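Local coordinates for putative uncharacterized protein (Streptococcus mutans, PDB 3L7T) that binds zinc and, as a member of the glyoxalase/bleomycin resistance/dioxygenase superfamily, may have lactoylglutathione lyase activity, at residues A[40-44]-A[56-60]. Sequence-based numbering, arbitrary orientation.
Sequences RHDYK and IFGNK
Tyr43 and Gly58 form a hydrogen-bonded antiparallel pair in the hairpin of strands 42-49 and 52-58, which serves both sheet faces. Tyr43 N donates to Gly58 O at 3.0 Å, and Gly58 N returns a bond to Tyr43 O at 3.1 Å. The non-hydrogen-bonded pair follows at Lys44 and Phe57.

Two CH-pi contacts pack side chains, one on each face. Lys44, its CG anti to the backbone N (chi1 180°), runs extended over the Phe57 ring, with CG 4.1 Å from the Phe57 ring centroid; the bend at its last torsion ends in salt bridges with Asp46 and the zinc ligand Glu55. Across the sheet, Lys60 crosses the Tyr43 ring at about a right angle, its CE 3.9 Å from the Tyr43 ring centroid.

Among the polar groups, the Asp42 carboxylate stacks on the Asn59 amide, their planes 10° apart. Asp42 OD1 accepts from Lys39 N, and a water lies within hydrogen-bonding reach of Asp42 OD1 and Asn59 OD1.

The side chain of Phe57 is about 5 Å from the zinc ion, and its ring takes a cation-pi contact from Arg83 of the second subunit. The chemistry implies that the Lys44 methylenes serve as packing, while its ammonium probably helps balance the acidic charge beside the metal.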
ATOM      1  N   ARG A  40      -9.820  -8.684  17.984  1.00 39.45           N
ATOM      2  CA  ARG A  40      -9.383  -7.336  17.816  1.00 37.35           C
ATOM      3  C   ARG A  40      -8.634  -7.199  16.501  1.00 35.96           C
ATOM      4  O   ARG A  40      -9.042  -6.476  15.632  1.00 35.24           O
ATOM      5  CB  ARG A  40      -8.542  -6.836  18.961  1.00 35.49           C
ATOM      6  CG  ARG A  40      -8.054  -5.451  18.716  1.00 41.63           C
ATOM      7  CD  ARG A  40      -8.147  -4.627  19.925  1.00 41.10           C
ATOM      8  NE  ARG A  40      -7.419  -5.222  21.024  1.00 40.03           N
ATOM      9  CZ  ARG A  40      -6.113  -5.137  21.192  1.00 40.45           C
ATOM     10  NH1 ARG A  40      -5.369  -4.512  20.323  1.00 39.62           N
ATOM     11  NH2 ARG A  40      -5.566  -5.685  22.228  1.00 34.96           N
ATOM     12  N   HIS A  41      -7.527  -7.896  16.363  1.00 33.22           N
ATOM     13  CA  HIS A  41      -6.795  -7.833  15.094  1.00 31.81           C
ATOM     14  C   HIS A  41      -6.169  -9.151  14.669  1.00 31.10           C
ATOM     15  O   HIS A  41      -5.313  -9.164  13.791  1.00 31.01           O
ATOM     16  CB  HIS A  41      -5.753  -6.704  15.099  1.00 32.22           C
ATOM     17  CG  HIS A  41      -4.585  -6.949  16.008  1.00 31.62           C
ATOM     18  ND1 HIS A  41      -3.825  -8.099  15.956  1.00 26.60           N
ATOM     19  CD2 HIS A  41      -3.985  -6.143  16.914  1.00 30.72           C
ATOM     20  CE1 HIS A  41      -2.836  -8.008  16.823  1.00 30.12           C
ATOM     21  NE2 HIS A  41      -2.918  -6.837  17.429  1.00 32.84           N
ATOM     22  N   ASP A  42      -6.604 -10.259  15.279  1.00 29.26           N
ATOM     23  CA  ASP A  42      -6.001 -11.565  14.988  1.00 28.84           C
ATOM     24  C   ASP A  42      -4.483 -11.449  14.996  1.00 27.29           C
ATOM     25  O   ASP A  42      -3.935 -10.882  15.964  1.00 28.32           O
ATOM     26  CB  ASP A  42      -6.581 -12.131  13.696  1.00 31.33           C
ATOM     27  CG  ASP A  42      -8.092 -12.341  13.797  1.00 35.75           C
ATOM     28  OD1 ASP A  42      -8.535 -12.804  14.876  1.00 36.78           O
ATOM     29  OD2 ASP A  42      -8.835 -11.974  12.846  1.00 37.36           O
ATOM     30  N   TYR A  43      -3.784 -11.999  13.990  1.00 24.88           N
ATOM     31  CA  TYR A  43      -2.316 -11.944  14.010  1.00 22.75           C
ATOM     32  C   TYR A  43      -1.863 -10.716  13.279  1.00 23.24           C
ATOM     33  O   TYR A  43      -2.370 -10.406  12.180  1.00 24.14           O
ATOM     34  CB  TYR A  43      -1.676 -13.191  13.357  1.00 21.16           C
ATOM     35  CG  TYR A  43      -1.970 -14.448  14.157  1.00 22.81           C
ATOM     36  CD1 TYR A  43      -1.123 -14.837  15.191  1.00 23.72           C
ATOM     37  CD2 TYR A  43      -3.076 -15.225  13.879  1.00 25.31           C
ATOM     38  CE1 TYR A  43      -1.355 -15.975  15.925  1.00 23.48           C
ATOM     39  CE2 TYR A  43      -3.348 -16.368  14.644  1.00 26.60           C
ATOM     40  CZ  TYR A  43      -2.496 -16.706  15.676  1.00 28.50           C
ATOM     41  OH  TYR A  43      -2.734 -17.840  16.426  1.00 33.48           O
ATOM     42  N   LYS A  44      -0.974  -9.972  13.930  1.00 22.71           N
ATOM     43  CA  LYS A  44      -0.374  -8.805  13.324  1.00 20.32           C
ATOM     44  C   LYS A  44       1.130  -9.004  13.317  1.00 21.64           C
ATOM     45  O   LYS A  44       1.739  -9.249  14.360  1.00 22.98           O
ATOM     46  CB  LYS A  44      -0.736  -7.547  14.129  1.00 21.58           C
ATOM     47  CG  LYS A  44      -0.126  -6.242  13.551  1.00 23.74           C
ATOM     48  CD  LYS A  44      -0.454  -5.003  14.411  1.00 24.37           C
ATOM     49  CE  LYS A  44       0.088  -3.735  13.759  1.00 29.58           C
ATOM     50  NZ  LYS A  44       1.528  -3.452  14.112  1.00 27.62           N
ATOM     51  N   ILE A  56       1.557  -7.058   8.416  1.00 22.28           N
ATOM     52  CA  ILE A  56       0.738  -8.098   7.817  1.00 22.45           C
ATOM     53  C   ILE A  56      -0.363  -8.520   8.810  1.00 23.95           C
ATOM     54  O   ILE A  56      -0.062  -8.924   9.946  1.00 21.60           O
ATOM     55  CB  ILE A  56       1.593  -9.299   7.427  1.00 24.39           C
ATOM     56  CG1 ILE A  56       2.815  -8.886   6.591  1.00 28.00           C
ATOM     57  CG2 ILE A  56       0.750 -10.357   6.724  1.00 25.91           C
ATOM     58  CD1 ILE A  56       2.502  -8.267   5.291  1.00 38.56           C
ATOM     59  N   PHE A  57      -1.616  -8.481   8.364  1.00 23.00           N
ATOM     60  CA  PHE A  57      -2.734  -8.877   9.211  1.00 22.89           C
ATOM     61  C   PHE A  57      -3.382 -10.098   8.628  1.00 20.49           C
ATOM     62  O   PHE A  57      -3.741 -10.105   7.467  1.00 23.64           O
ATOM     63  CB  PHE A  57      -3.794  -7.784   9.276  1.00 21.45           C
ATOM     64  CG  PHE A  57      -3.382  -6.578  10.075  1.00 23.76           C
ATOM     65  CD1 PHE A  57      -3.711  -6.474  11.422  1.00 26.53           C
ATOM     66  CD2 PHE A  57      -2.770  -5.501   9.448  1.00 23.26           C
ATOM     67  CE1 PHE A  57      -3.407  -5.324  12.158  1.00 24.54           C
ATOM     68  CE2 PHE A  57      -2.491  -4.325  10.163  1.00 21.11           C
ATOM     69  CZ  PHE A  57      -2.802  -4.259  11.529  1.00 23.07           C
ATOM     70  N   GLY A  58      -3.638 -11.108   9.445  1.00 21.36           N
ATOM     71  CA  GLY A  58      -4.390 -12.239   8.908  1.00 19.39           C
ATOM     72  C   GLY A  58      -4.697 -13.148  10.061  1.00 21.64           C
ATOM     73  O   GLY A  58      -4.382 -12.843  11.209  1.00 20.56           O
ATOM     74  N   ASN A  59      -5.302 -14.264   9.733  1.00 21.38           N
ATOM     75  CA  ASN A  59      -5.649 -15.235  10.751  1.00 24.09           C
ATOM     76  C   ASN A  59      -5.293 -16.623  10.238  1.00 23.62           C
ATOM     77  O   ASN A  59      -5.141 -16.834   9.040  1.00 21.86           O
ATOM     78  CB  ASN A  59      -7.132 -15.130  11.098  1.00 23.98           C
ATOM     79  CG  ASN A  59      -7.482 -15.861  12.389  1.00 25.67           C
ATOM     80  OD1 ASN A  59      -6.596 -16.296  13.103  1.00 28.16           O
ATOM     81  ND2 ASN A  59      -8.779 -15.978  12.696  1.00 30.12           N
ATOM     82  N   LYS A  60      -5.058 -17.555  11.164  1.00 26.51           N
ATOM     83  CA  LYS A  60      -4.577 -18.884  10.806  1.00 25.38           C
ATOM     84  C   LYS A  60      -5.818 -19.732  10.550  1.00 27.29           C
ATOM     85  O   LYS A  60      -6.828 -19.494  11.190  1.00 25.98           O
ATOM     86  CB  LYS A  60      -3.813 -19.470  11.997  1.00 27.52           C
ATOM     87  CG  LYS A  60      -2.437 -18.918  12.159  1.00 26.26           C
ATOM     88  CD  LYS A  60      -1.778 -19.388  13.428  1.00 29.14           C
ATOM     89  CE  LYS A  60      -0.420 -18.731  13.552  1.00 30.90           C
ATOM     90  NZ  LYS A  60       0.357 -19.205  14.737  1.00 34.11           N
TER
HETATM   91  O   HOH W   1      -6.765 -15.297  15.881  1.00 38.57           O
HETATM   92  O   HOH W   2      -0.842 -18.989  17.903  1.00 42.71           O